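Side-chain contacts in putative peptidase (Chlamydophila abortus, PDB 3CE2), which is probably a zinc-dependent oligopeptidase of the M3B family that cleaves small bioactive peptides: residues L92-D95 and Q96-N100; T99-E102 and G103-L107. One frame throughout, in Å; residues are numbered along the deposited sequence.

Interaction 1. Residues L92-D95 and Q96-N100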
ATOM      1  N   LEU A  92     -18.223   6.209  -7.462  1.00 47.39           N
ATOM      2  CA  LEU A  92     -18.427   4.990  -8.222  1.00 47.66           C
ATOM      3  C   LEU A  92     -19.139   5.335  -9.527  1.00 52.09           C
ATOM      4  O   LEU A  92     -18.820   4.770 -10.570  1.00 54.94           O
ATOM      5  CB  LEU A  92     -19.265   3.980  -7.429  1.00 43.23           C
ATOM      6  CG  LEU A  92     -18.744   3.293  -6.169  1.00 44.69           C
ATOM      7  CD1 LEU A  92     -19.818   2.315  -5.655  1.00 46.09           C
ATOM      8  CD2 LEU A  92     -17.430   2.571  -6.420  1.00 42.04           C
ATOM      9  N   THR A  93     -20.113   6.249  -9.454  1.00 51.69           N
ATOM     10  CA  THR A  93     -20.904   6.662 -10.624  1.00 55.72           C
ATOM     11  C   THR A  93     -19.996   7.319 -11.673  1.00 50.13           C
ATOM     12  O   THR A  93     -20.003   6.943 -12.842  1.00 51.62           O
ATOM     13  CB  THR A  93     -22.073   7.624 -10.215  1.00 59.62           C
ATOM     14  OG1 THR A  93     -23.070   6.890  -9.485  1.00 63.95           O
ATOM     15  CG2 THR A  93     -22.726   8.272 -11.444  1.00 49.31           C
ATOM     16  N   HIS A  94     -19.197   8.274 -11.215  1.00 39.57           N
ATOM     17  CA  HIS A  94     -18.186   8.934 -12.007  1.00 41.59           C
ATOM     18  C   HIS A  94     -17.237   7.972 -12.706  1.00 46.72           C
ATOM     19  O   HIS A  94     -16.843   8.203 -13.832  1.00 53.30           O
ATOM     20  CB  HIS A  94     -17.408   9.894 -11.107  1.00 45.71           C
ATOM     21  CG  HIS A  94     -16.197  10.496 -11.749  1.00 54.55           C
ATOM     22  ND1 HIS A  94     -16.272  11.380 -12.805  1.00 56.65           N
ATOM     23  CD2 HIS A  94     -14.878  10.368 -11.459  1.00 58.56           C
ATOM     24  CE1 HIS A  94     -15.051  11.766 -13.139  1.00 56.84           C
ATOM     25  NE2 HIS A  94     -14.187  11.167 -12.338  1.00 54.67           N
ATOM     26  N   ASP A  95     -16.856   6.888 -12.047  1.00 50.68           N
ATOM     27  CA  ASP A  95     -15.851   6.012 -12.618  1.00 46.02           C
ATOM     28  C   ASP A  95     -16.402   5.133 -13.729  1.00 51.45           C
ATOM     29  O   ASP A  95     -15.640   4.531 -14.506  1.00 47.97           O
ATOM     30  CB  ASP A  95     -15.202   5.172 -11.528  1.00 49.46           C
ATOM     31  CG  ASP A  95     -14.197   5.959 -10.709  1.00 54.05           C
ATOM     32  OD1 ASP A  95     -13.873   7.101 -11.103  1.00 58.75           O
ATOM     33  OD2 ASP A  95     -13.732   5.437  -9.672  1.00 54.55           O
ATOM     34  N   GLN A  96     -17.727   5.052 -13.812  1.00 55.59           N
ATOM     35  CA  GLN A  96     -18.365   4.308 -14.900  1.00 58.43           C
ATOM     36  C   GLN A  96     -18.111   4.964 -16.258  1.00 56.61           C
ATOM     37  O   GLN A  96     -18.025   4.272 -17.280  1.00 55.68           O
ATOM     38  CB  GLN A  96     -19.862   4.190 -14.651  1.00 56.91           C
ATOM     39  CG  GLN A  96     -20.190   3.124 -13.648  1.00 53.65           C
ATOM     40  CD  GLN A  96     -21.552   3.296 -13.010  1.00 47.37           C
ATOM     41  OE1 GLN A  96     -21.926   2.521 -12.143  1.00 52.68           O
ATOM     42  NE2 GLN A  96     -22.285   4.317 -13.416  1.00 37.68           N
ATOM     43  N   ASP A  97     -17.982   6.296 -16.234  1.00 54.95           N
ATOM     44  CA  ASP A  97     -17.771   7.138 -17.418  1.00 54.39           C
ATOM     45  C   ASP A  97     -17.210   8.498 -16.986  1.00 46.73           C
ATOM     46  O   ASP A  97     -17.937   9.369 -16.540  1.00 49.78           O
ATOM     47  CB  ASP A  97     -19.083   7.301 -18.193  1.00 55.83           C
ATOM     48  CG  ASP A  97     -18.958   8.249 -19.387  1.00 68.81           C
ATOM     49  OD1 ASP A  97     -17.835   8.733 -19.705  1.00 68.95           O
ATOM     50  OD2 ASP A  97     -20.016   8.517 -20.005  1.00 73.94           O
ATOM     51  N   ILE A  98     -15.908   8.685 -17.114  1.00 47.08           N
ATOM     52  CA  ILE A  98     -15.261   9.790 -16.408  1.00 47.87           C
ATOM     53  C   ILE A  98     -15.494  11.163 -17.042  1.00 51.80           C
ATOM     54  O   ILE A  98     -15.178  12.202 -16.453  1.00 49.19           O
ATOM     55  CB  ILE A  98     -13.774   9.509 -16.177  1.00 50.48           C
ATOM     56  CG1 ILE A  98     -13.017   9.454 -17.511  1.00 44.80           C
ATOM     57  CG2 ILE A  98     -13.611   8.183 -15.390  1.00 44.88           C
ATOM     58  CD1 ILE A  98     -11.488   9.177 -17.348  1.00 42.25           C
ATOM     59  N   THR A  99     -16.077  11.165 -18.235  1.00 53.93           N
ATOM     60  CA  THR A  99     -16.349  12.420 -18.923  1.00 52.45           C
ATOM     61  C   THR A  99     -17.780  12.904 -18.723  1.00 51.83           C
ATOM     62  O   THR A  99     -18.078  14.064 -18.961  1.00 51.70           O
ATOM     63  CB  THR A  99     -16.128  12.306 -20.418  1.00 47.84           C
ATOM     64  OG1 THR A  99     -17.220  11.574 -20.980  1.00 45.94           O
ATOM     65  CG2 THR A  99     -14.796  11.626 -20.724  1.00 42.75           C
ATOM     66  N   ASN A 100     -18.668  12.014 -18.307  1.00 48.40           N
ATOM     67  CA  ASN A 100     -20.012  12.429 -17.960  1.00 48.79           C
ATOM     68  C   ASN A 100     -20.102  13.669 -17.067  1.00 53.57           C
ATOM     69  O   ASN A 100     -19.531  13.695 -15.971  1.00 59.96           O
ATOM     70  CB  ASN A 100     -20.737  11.291 -17.289  1.00 49.94           C
ATOM     71  CG  ASN A 100     -22.196  11.575 -17.140  1.00 51.85           C
ATOM     72  OD1 ASN A 100     -22.610  12.404 -16.322  1.00 52.36           O
ATOM     73  ND2 ASN A 100     -22.993  10.910 -17.946  1.00 48.28           N
TER
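H94 and I98, one turn apart where helix 66-96 runs out, meet through the imidazole and the isoleucine's backbone and beta-branch. The ring's CE1 lies 3.3 Å from I98 O, which approaches obliquely, while I98 CG2 sits over one ring face near its rim. H94 has CG anti to its own nitrogen (chi1 171°), which carries the imidazole forward along the chain to I98. I98 CG2 also lies 3.6 Å from H94 O.

At the end of the helix, Q96 N gives its N-H to T93 O at 3.1 Å, with the donor 60° out of the carbonyl plane, and makes a weak second bond to L92 O. D97 N reaches H94 O at 3.3 Å in the same tilted manner; I98 CA adds a C-H...O contact to that oxygen. The bonds from Q96 N to T93 O and from D97 N to H94 O are i to i-3, the 3-10-like pattern common at a helix end, beside the one weak i to i-4 bond to L92 O.

Q96 stretches its methylene chain back past T93 O, with CB 3.3 Å from that oxygen, and its OE1 takes a hydrogen bond from W24 NE1. A long amide suits this place because it can lie along the backbone and still reach another part of the chain. The D95 carboxylate is satisfied by R371, in a salt bridge to OD1, and by Y375, in a hydrogen bond to OD2. T93 OG1 is bonded to Y89 O, one turn back in the helix.

Beyond the helix, D97 OD1 accepts from T99 OG1 at 3.2 Å, on the syn side of the carboxylate, and weakly from T99 N. N100 N closes onto D97 O, completing the short connection between helices 66-96 and 101-120, a type I beta turn leading to the N-cap N100.

Interaction 2. Residues T99-E102 and G103-L107; sequences TNQE and GIADL
G103 N points its N-H at the side-chain oxygen of N100, OD1, over 2.9 Å and nearly straight (165°). Asparagine suits this site because its short side chain can fold back on the helix start: with CG anti to the backbone nitrogen (chi1 -169°), OD1 is placed before the first turn.

The backbone carbonyl of N100 is itself closely surrounded. I104 N donates to N100 O at 3.0 Å, and I104 CG1 and CD1 lie against the same oxygen; CD1 also touches T99 O at 3.8 Å. The branched isoleucine thus lays its longer arm back over the turn that leads into the helix, and it also packs on H94 of helix 66-96. N100 is the N-cap of helix 101-120, its OD1 capping G103 N, an amide that has no earlier helical carbonyl to bond. Regular i to i+4 bonding, begun by I104 N to N100 O, continues with A105 N to Q101 O and with D106 N to E102 O, the last at 2.9 Å and nearly in line with the C=O bond.

The solvent side, formed by exposed Q101 and E102, is looser. Q101, bent at its second torsion, brings NE2 only to 4.1 Å from I104 CB, where the exposed amide lies across the isoleucine. E102 extends its chain, and its CG stays 3.9 Å from D106 OD2. D106, by contrast, is buried and held by a salt bridge to R33. The two carboxylates are almost parallel, 19° between planes, with E102 OE2 and D106 OD2 4.3 Å apart; the like charges are probably eased by R33, which also forms a long, weak ion pair with E102.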
ATOM      1  N   THR A  99     -16.077  11.165 -18.235  1.00 53.93           N
ATOM      2  CA  THR A  99     -16.349  12.420 -18.923  1.00 52.45           C
ATOM      3  C   THR A  99     -17.780  12.904 -18.723  1.00 51.83           C
ATOM      4  O   THR A  99     -18.078  14.064 -18.961  1.00 51.70           O
ATOM      5  CB  THR A  99     -16.128  12.306 -20.418  1.00 47.84           C
ATOM      6  OG1 THR A  99     -17.220  11.574 -20.980  1.00 45.94           O
ATOM      7  CG2 THR A  99     -14.796  11.626 -20.724  1.00 42.75           C
ATOM      8  N   ASN A 100     -18.668  12.014 -18.307  1.00 48.40           N
ATOM      9  CA  ASN A 100     -20.012  12.429 -17.960  1.00 48.79           C
ATOM     10  C   ASN A 100     -20.102  13.669 -17.067  1.00 53.57           C
ATOM     11  O   ASN A 100     -19.531  13.695 -15.971  1.00 59.96           O
ATOM     12  CB  ASN A 100     -20.737  11.291 -17.289  1.00 49.94           C
ATOM     13  CG  ASN A 100     -22.196  11.575 -17.140  1.00 51.85           C
ATOM     14  OD1 ASN A 100     -22.610  12.404 -16.322  1.00 52.36           O
ATOM     15  ND2 ASN A 100     -22.993  10.910 -17.946  1.00 48.28           N
ATOM     16  N   GLN A 101     -20.855  14.675 -17.518  1.00 58.24           N
ATOM     17  CA  GLN A 101     -20.848  15.996 -16.867  1.00 59.77           C
ATOM     18  C   GLN A 101     -21.530  16.026 -15.499  1.00 59.34           C
ATOM     19  O   GLN A 101     -21.093  16.730 -14.573  1.00 56.59           O
ATOM     20  CB  GLN A 101     -21.436  17.082 -17.777  1.00 64.46           C
ATOM     21  CG  GLN A 101     -21.194  18.516 -17.252  1.00 75.92           C
ATOM     22  CD  GLN A 101     -19.777  18.727 -16.606  1.00 83.20           C
ATOM     23  OE1 GLN A 101     -18.733  18.672 -17.292  1.00 80.13           O
ATOM     24  NE2 GLN A 101     -19.760  18.990 -15.284  1.00 79.16           N
ATOM     25  N   GLU A 102     -22.611  15.271 -15.375  1.00 56.82           N
ATOM     26  CA  GLU A 102     -23.305  15.153 -14.102  1.00 53.83           C
ATOM     27  C   GLU A 102     -22.462  14.285 -13.136  1.00 54.23           C
ATOM     28  O   GLU A 102     -22.234  14.658 -11.982  1.00 47.80           O
ATOM     29  CB  GLU A 102     -24.675  14.549 -14.345  1.00 52.70           C
ATOM     30  CG  GLU A 102     -25.567  14.577 -13.161  1.00 62.29           C
ATOM     31  CD  GLU A 102     -26.824  13.789 -13.417  1.00 68.52           C
ATOM     32  OE1 GLU A 102     -27.876  14.418 -13.673  1.00 71.86           O
ATOM     33  OE2 GLU A 102     -26.751  12.541 -13.385  1.00 67.26           O
ATOM     34  N   GLY A 103     -21.988  13.138 -13.613  1.00 48.42           N
ATOM     35  CA  GLY A 103     -20.989  12.399 -12.877  1.00 47.62           C
ATOM     36  C   GLY A 103     -20.027  13.361 -12.210  1.00 48.14           C
ATOM     37  O   GLY A 103     -19.876  13.349 -10.984  1.00 50.48           O
ATOM     38  N   ILE A 104     -19.388  14.208 -13.015  1.00 46.26           N
ATOM     39  CA  ILE A 104     -18.333  15.089 -12.529  1.00 42.88           C
ATOM     40  C   ILE A 104     -18.826  16.124 -11.515  1.00 49.31           C
ATOM     41  O   ILE A 104     -18.108  16.461 -10.562  1.00 52.50           O
ATOM     42  CB  ILE A 104     -17.669  15.839 -13.685  1.00 44.61           C
ATOM     43  CG1 ILE A 104     -17.048  14.855 -14.678  1.00 49.55           C
ATOM     44  CG2 ILE A 104     -16.645  16.871 -13.162  1.00 38.94           C
ATOM     45  CD1 ILE A 104     -16.393  15.526 -15.888  1.00 44.99           C
ATOM     46  N   ALA A 105     -20.032  16.645 -11.722  1.00 51.31           N
ATOM     47  CA  ALA A 105     -20.546  17.716 -10.859  1.00 56.85           C
ATOM     48  C   ALA A 105     -20.983  17.193  -9.492  1.00 58.90           C
ATOM     49  O   ALA A 105     -20.719  17.836  -8.464  1.00 62.80           O
ATOM     50  CB  ALA A 105     -21.691  18.452 -11.530  1.00 53.90           C
ATOM     51  N   ASP A 106     -21.670  16.050  -9.507  1.00 57.77           N
ATOM     52  CA  ASP A 106     -22.064  15.324  -8.302  1.00 59.76           C
ATOM     53  C   ASP A 106     -20.844  15.134  -7.406  1.00 58.39           C
ATOM     54  O   ASP A 106     -20.825  15.597  -6.268  1.00 57.31           O
ATOM     55  CB  ASP A 106     -22.632  13.946  -8.668  1.00 63.81           C
ATOM     56  CG  ASP A 106     -24.060  14.014  -9.214  1.00 67.15           C
ATOM     57  OD1 ASP A 106     -24.694  15.102  -9.133  1.00 64.30           O
ATOM     58  OD2 ASP A 106     -24.537  12.959  -9.713  1.00 63.10           O
ATOM     59  N   LEU A 107     -19.820  14.475  -7.939  1.00 51.81           N
ATOM     60  CA  LEU A 107     -18.593  14.244  -7.196  1.00 54.22           C
ATOM     61  C   LEU A 107     -17.981  15.525  -6.610  1.00 56.64           C
ATOM     62  O   LEU A 107     -17.506  15.532  -5.480  1.00 62.59           O
ATOM     63  CB  LEU A 107     -17.572  13.540  -8.090  1.00 50.38           C
ATOM     64  CG  LEU A 107     -16.220  13.199  -7.475  1.00 47.83           C
ATOM     65  CD1 LEU A 107     -16.403  12.156  -6.388  1.00 46.29           C
ATOM     66  CD2 LEU A 107     -15.295  12.670  -8.552  1.00 50.41           C
TER

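Overall arrangement
Interaction 1 comes first along the chain and runs directly into interaction 2, the two sharing T99 and N100; their centres are about 7 Å apart. One ends helix 66-96 and the other starts helix 101-120, so together they form the turn between two consecutive helices that pack on each other. H94 CD2 meets L107 CD2 at 3.7 Å, and I98 O lies 3.6 Å from I104 CD1, joining the end of the first helix to the first turns of the second. Both contacts lie away from the zinc sites, on the same side of the chain's centre, and belong to the helical framework rather than the metal centres.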